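PDB 4YHS: monosaccharide ABC transporter substrate-binding protein, CUT2 family from Bradyrhizobium sp., which probably binds a monosaccharide in the periplasm and delivers it to a CUT2-family ABC importer. Local coordinates for residues Tyr27-Ala39 and Asp318-Val330. Residues are numbered along the deposited sequence; the frame is centred on the assembly and turned at random.
Sequences YPYDAAKIDPPFA and DYVKHVGPKIFVV
Ala32 and Gly324 are paired through both backbone amides: Ala32 N reaches Gly324 O at 2.8 Å, and Gly324 N returns a bond to Ala32 O. The pairing runs on in both directions, with Ile34 N on His322 O at 2.9 Å and Lys326 N on Asp30 O, the last nearly straight at its hydrogen although the donor stands above the carbonyl plane. Water 1 joins Asp30 O to Lys326 O, and water 2 spans Ile34 O and His322 N. Beyond the strand comes a type II beta turn from Pro36 to Ala39, within which Phe38 N donates a hydrogen bond to His322 ND1 (2.9 Å) from close to the imidazole plane. The His322 ring, its CG turned opposite the main-chain N (chi1 -177°), extends across to the facing segment, where Ile34 CB sits over the centre of one face, 3.6 Å from the centroid, in a CH-pi contact. Replacing His322 by an alanine would probably leave Phe38 N without this acceptor and Ile34 without its ring face.

Strand 29-35 runs antiparallel to 322-325 and takes strand 43-49 on its other edge, so a strand from early in the chain and one from late in it pair in one sheet of a periplasmic binding protein fold.

On the face carrying Lys33 and Val323, Val320 CG1 packs against Lys33 CB at 3.8 Å, while Lys33 bends at its last torsion (chi4 80°) to place NZ 2.7 Å from Asp35 OD2 in a salt bridge. Val323 CG2 meets Ala31 CB at 3.7 Å. Pro37 CB rests across the aliphatic chain of Lys321, and Tyr29 brings its ring edge, at CE2, to Pro325 CB, 4.0 Å away, while Tyr29 OH shares a hydrogen bond with Ser298 OG.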
loop_
_atom_site.group_PDB
_atom_site.type_symbol
_atom_site.label_atom_id
_atom_site.label_comp_id
_atom_site.label_asym_id
_atom_site.label_seq_id
_atom_site.Cartn_x
_atom_site.Cartn_y
_atom_site.Cartn_z
ATOM N N TYR A 27 -2.055 -4.699 17.374
ATOM C CA TYR A 27 -2.138 -3.365 17.923
ATOM C C TYR A 27 -1.422 -3.263 19.292
ATOM O O TYR A 27 -1.193 -4.281 19.938
ATOM C CB TYR A 27 -3.603 -2.971 18.066
ATOM C CG TYR A 27 -4.410 -3.897 18.933
ATOM C CD1 TYR A 27 -5.036 -4.999 18.389
ATOM C CD2 TYR A 27 -4.553 -3.662 20.306
ATOM C CE1 TYR A 27 -5.791 -5.854 19.170
ATOM C CE2 TYR A 27 -5.306 -4.500 21.099
ATOM C CZ TYR A 27 -5.929 -5.600 20.526
ATOM O OH TYR A 27 -6.697 -6.452 21.299
ATOM N N PRO A 28 -1.090 -2.037 19.747
ATOM C CA PRO A 28 -1.245 -0.772 19.017
ATOM C C PRO A 28 -0.274 -0.672 17.858
ATOM O O PRO A 28 0.792 -1.299 17.903
ATOM C CB PRO A 28 -0.950 0.292 20.093
ATOM C CG PRO A 28 -0.152 -0.433 21.139
ATOM C CD PRO A 28 -0.708 -1.802 21.154
ATOM N N TYR A 29 -0.642 0.074 16.821
ATOM C CA TYR A 29 0.166 0.114 15.609
ATOM C C TYR A 29 0.511 1.556 15.284
ATOM O O TYR A 29 -0.338 2.438 15.366
ATOM C CB TYR A 29 -0.588 -0.546 14.450
ATOM C CG TYR A 29 0.301 -1.126 13.354
ATOM C CD1 TYR A 29 0.842 -2.389 13.479
ATOM C CD2 TYR A 29 0.588 -0.416 12.190
ATOM C CE1 TYR A 29 1.659 -2.928 12.527
ATOM C CE2 TYR A 29 1.404 -0.979 11.197
ATOM C CZ TYR A 29 1.939 -2.245 11.390
ATOM O OH TYR A 29 2.775 -2.848 10.470
ATOM N N ASP A 30 1.764 1.786 14.912
ATOM C CA ASP A 30 2.220 3.106 14.520
ATOM C C ASP A 30 1.480 3.516 13.275
ATOM O O ASP A 30 1.493 2.793 12.277
ATOM C CB ASP A 30 3.729 3.125 14.263
ATOM C CG ASP A 30 4.547 3.051 15.540
ATOM O OD1 ASP A 30 4.016 3.339 16.640
ATOM O OD2 ASP A 30 5.747 2.745 15.438
ATOM N N ALA A 31 0.832 4.677 13.361
ATOM C CA ALA A 31 0.024 5.221 12.274
ATOM C C ALA A 31 0.277 6.732 12.118
ATOM O O ALA A 31 0.994 7.352 12.923
ATOM C CB ALA A 31 -1.469 4.933 12.540
ATOM N N ALA A 32 -0.317 7.307 11.067
ATOM C CA ALA A 32 -0.267 8.733 10.792
ATOM C C ALA A 32 -1.650 9.171 10.374
ATOM O O ALA A 32 -2.200 8.621 9.414
ATOM C CB ALA A 32 0.753 9.045 9.687
ATOM N N LYS A 33 -2.210 10.152 11.083
ATOM C CA LYS A 33 -3.541 10.625 10.743
ATOM C C LYS A 33 -3.434 11.978 10.116
ATOM O O LYS A 33 -2.463 12.719 10.340
ATOM C CB LYS A 33 -4.445 10.683 11.956
ATOM C CG LYS A 33 -3.986 11.607 13.051
ATOM C CD LYS A 33 -4.977 11.517 14.218
ATOM C CE LYS A 33 -4.601 12.454 15.347
ATOM N NZ LYS A 33 -5.027 13.847 15.061
ATOM N N ILE A 34 -4.481 12.312 9.369
ATOM C CA ILE A 34 -4.544 13.542 8.628
ATOM C C ILE A 34 -5.642 14.446 9.206
ATOM O O ILE A 34 -6.771 14.002 9.406
ATOM C CB ILE A 34 -4.818 13.279 7.141
ATOM C CG1 ILE A 34 -3.732 12.372 6.564
ATOM C CG2 ILE A 34 -4.911 14.606 6.377
ATOM C CD1 ILE A 34 -2.334 13.004 6.547
ATOM N N ASP A 35 -5.262 15.694 9.473
ATOM C CA ASP A 35 -6.157 16.750 9.963
ATOM C C ASP A 35 -5.922 18.097 9.230
ATOM O O ASP A 35 -4.790 18.565 9.118
ATOM C CB ASP A 35 -5.966 16.982 11.460
ATOM C CG ASP A 35 -6.342 15.789 12.292
ATOM O OD1 ASP A 35 -7.544 15.618 12.576
ATOM O OD2 ASP A 35 -5.429 15.031 12.675
ATOM N N PRO A 36 -6.992 18.734 8.750
ATOM C CA PRO A 36 -8.359 18.225 8.853
ATOM C C PRO A 36 -8.563 17.002 7.980
ATOM O O PRO A 36 -7.944 16.884 6.913
ATOM C CB PRO A 36 -9.221 19.409 8.381
ATOM C CG PRO A 36 -8.318 20.288 7.608
ATOM C CD PRO A 36 -6.928 20.047 8.088
ATOM N N PRO A 37 -9.388 16.060 8.453
ATOM C CA PRO A 37 -9.563 14.852 7.658
ATOM C C PRO A 37 -10.091 15.136 6.256
ATOM O O PRO A 37 -10.944 16.000 6.071
ATOM C CB PRO A 37 -10.563 14.015 8.478
ATOM C CG PRO A 37 -11.033 14.871 9.592
ATOM C CD PRO A 37 -10.048 15.978 9.766
ATOM N N PHE A 38 -9.536 14.416 5.284
ATOM C CA PHE A 38 -9.946 14.441 3.873
ATOM C C PHE A 38 -9.396 15.675 3.128
ATOM O O PHE A 38 -9.579 15.803 1.916
ATOM C CB PHE A 38 -11.472 14.423 3.714
ATOM C CG PHE A 38 -12.154 13.251 4.349
ATOM C CD1 PHE A 38 -11.441 12.217 4.919
ATOM C CD2 PHE A 38 -13.534 13.191 4.368
ATOM C CE1 PHE A 38 -12.092 11.157 5.507
ATOM C CE2 PHE A 38 -14.182 12.128 4.936
ATOM C CZ PHE A 38 -13.447 11.102 5.512
ATOM N N ALA A 39 -8.752 16.593 3.845
ATOM C CA ALA A 39 -8.196 17.784 3.212
ATOM C C ALA A 39 -6.952 17.417 2.400
ATOM O O ALA A 39 -6.086 16.704 2.887
ATOM C CB ALA A 39 -7.866 18.837 4.258
ATOM N N ASP A 318 -15.888 7.078 19.261
ATOM C CA ASP A 318 -14.847 7.883 18.665
ATOM C C ASP A 318 -14.055 7.044 17.678
ATOM O O ASP A 318 -13.887 5.846 17.861
ATOM C CB ASP A 318 -13.915 8.446 19.734
ATOM C CG ASP A 318 -14.518 9.624 20.474
ATOM O OD1 ASP A 318 -15.533 10.193 19.998
ATOM O OD2 ASP A 318 -13.962 9.985 21.532
ATOM N N TYR A 319 -13.622 7.680 16.605
ATOM C CA TYR A 319 -12.799 7.000 15.616
ATOM C C TYR A 319 -11.921 8.015 14.943
ATOM O O TYR A 319 -12.172 9.233 15.007
ATOM C CB TYR A 319 -13.639 6.261 14.588
ATOM C CG TYR A 319 -14.554 7.175 13.771
ATOM C CD1 TYR A 319 -15.710 7.693 14.329
ATOM C CD2 TYR A 319 -14.268 7.497 12.445
ATOM C CE1 TYR A 319 -16.554 8.524 13.607
ATOM C CE2 TYR A 319 -15.119 8.336 11.714
ATOM C CZ TYR A 319 -16.256 8.836 12.307
ATOM O OH TYR A 319 -17.112 9.659 11.610
ATOM N N VAL A 320 -10.866 7.500 14.326
ATOM C CA VAL A 320 -9.927 8.335 13.615
ATOM C C VAL A 320 -10.410 8.379 12.171
ATOM O O VAL A 320 -10.578 7.338 11.562
ATOM C CB VAL A 320 -8.485 7.778 13.717
ATOM C CG1 VAL A 320 -7.567 8.646 12.909
ATOM C CG2 VAL A 320 -8.050 7.700 15.189
ATOM N N LYS A 321 -10.673 9.573 11.630
ATOM C CA LYS A 321 -11.389 9.660 10.361
ATOM C C LYS A 321 -10.525 9.432 9.123
ATOM O O LYS A 321 -10.997 8.889 8.118
ATOM C CB LYS A 321 -12.068 11.025 10.249
ATOM C CG LYS A 321 -12.955 11.213 9.044
ATOM C CD LYS A 321 -13.936 12.378 9.297
ATOM C CE LYS A 321 -14.709 12.722 8.028
ATOM N NZ LYS A 321 -15.882 13.614 8.264
ATOM N N HIS A 322 -9.268 9.863 9.186
ATOM C CA HIS A 322 -8.399 9.763 8.042
ATOM C C HIS A 322 -7.003 9.323 8.527
ATOM O O HIS A 322 -6.261 10.089 9.145
ATOM C CB HIS A 322 -8.402 11.102 7.302
ATOM C CG HIS A 322 -7.602 11.130 6.043
ATOM N ND1 HIS A 322 -7.643 12.203 5.179
ATOM C CD2 HIS A 322 -6.701 10.265 5.521
ATOM C CE1 HIS A 322 -6.819 11.990 4.169
ATOM N NE2 HIS A 322 -6.227 10.826 4.357
ATOM N N VAL A 323 -6.676 8.060 8.276
ATOM C CA VAL A 323 -5.442 7.493 8.838
ATOM C C VAL A 323 -4.849 6.388 7.954
ATOM O O VAL A 323 -5.550 5.688 7.212
ATOM C CB VAL A 323 -5.711 6.958 10.301
ATOM C CG1 VAL A 323 -6.747 5.816 10.319
ATOM C CG2 VAL A 323 -4.429 6.564 11.038
ATOM N N GLY A 324 -3.531 6.273 8.029
ATOM C CA GLY A 324 -2.796 5.173 7.430
ATOM C C GLY A 324 -1.744 4.631 8.375
ATOM O O GLY A 324 -1.291 5.335 9.277
ATOM N N PRO A 325 -1.348 3.366 8.181
ATOM C CA PRO A 325 -0.172 2.894 8.906
ATOM C C PRO A 325 1.036 3.797 8.618
ATOM O O PRO A 325 1.147 4.352 7.534
ATOM C CB PRO A 325 0.053 1.494 8.335
ATOM C CG PRO A 325 -1.274 1.068 7.858
ATOM C CD PRO A 325 -1.920 2.301 7.335
ATOM N N LYS A 326 1.898 3.958 9.603
ATOM C CA LYS A 326 3.137 4.698 9.405
ATOM C C LYS A 326 4.062 3.885 8.539
ATOM O O LYS A 326 4.412 2.746 8.845
ATOM C CB LYS A 326 3.792 5.017 10.743
ATOM C CG LYS A 326 5.084 5.775 10.653
ATOM C CD LYS A 326 4.806 7.243 10.482
ATOM C CE LYS A 326 6.088 8.084 10.376
ATOM N NZ LYS A 326 5.755 9.479 9.963
ATOM N N ILE A 327 4.485 4.480 7.442
ATOM C CA ILE A 327 5.320 3.757 6.501
ATOM C C ILE A 327 6.748 3.693 7.042
ATOM O O ILE A 327 7.261 4.677 7.573
ATOM C CB ILE A 327 5.276 4.428 5.129
ATOM C CG1 ILE A 327 3.894 4.260 4.519
ATOM C CG2 ILE A 327 6.359 3.841 4.199
ATOM C CD1 ILE A 327 3.583 5.297 3.445
ATOM N N PHE A 328 7.373 2.517 6.903
ATOM C CA PHE A 328 8.737 2.282 7.354
ATOM C C PHE A 328 9.438 1.408 6.339
ATOM O O PHE A 328 8.799 0.637 5.606
ATOM C CB PHE A 328 8.788 1.617 8.744
ATOM C CG PHE A 328 8.065 0.289 8.826
ATOM C CD1 PHE A 328 6.707 0.243 9.127
ATOM C CD2 PHE A 328 8.745 -0.906 8.664
ATOM C CE1 PHE A 328 6.023 -0.970 9.233
ATOM C CE2 PHE A 328 8.066 -2.124 8.751
ATOM C CZ PHE A 328 6.709 -2.153 9.040
ATOM N N VAL A 329 10.766 1.535 6.306
ATOM C CA VAL A 329 11.545 0.834 5.307
ATOM C C VAL A 329 12.002 -0.493 5.921
ATOM O O VAL A 329 12.573 -0.514 7.001
ATOM C CB VAL A 329 12.746 1.663 4.838
ATOM C CG1 VAL A 329 13.646 0.849 3.950
ATOM C CG2 VAL A 329 12.261 2.937 4.112
ATOM N N VAL A 330 11.748 -1.576 5.194
ATOM C CA VAL A 330 12.196 -2.893 5.572
ATOM C C VAL A 330 13.526 -3.269 4.898
ATOM O O VAL A 330 13.655 -3.154 3.660
ATOM C CB VAL A 330 11.121 -3.918 5.200
ATOM C CG1 VAL A 330 11.584 -5.329 5.509
ATOM C CG2 VAL A 330 9.834 -3.594 5.956
HETATM O O HOH W 1 3.652 1.207 11.162
HETATM O O HOH W 2 -8.111 12.032 10.847
#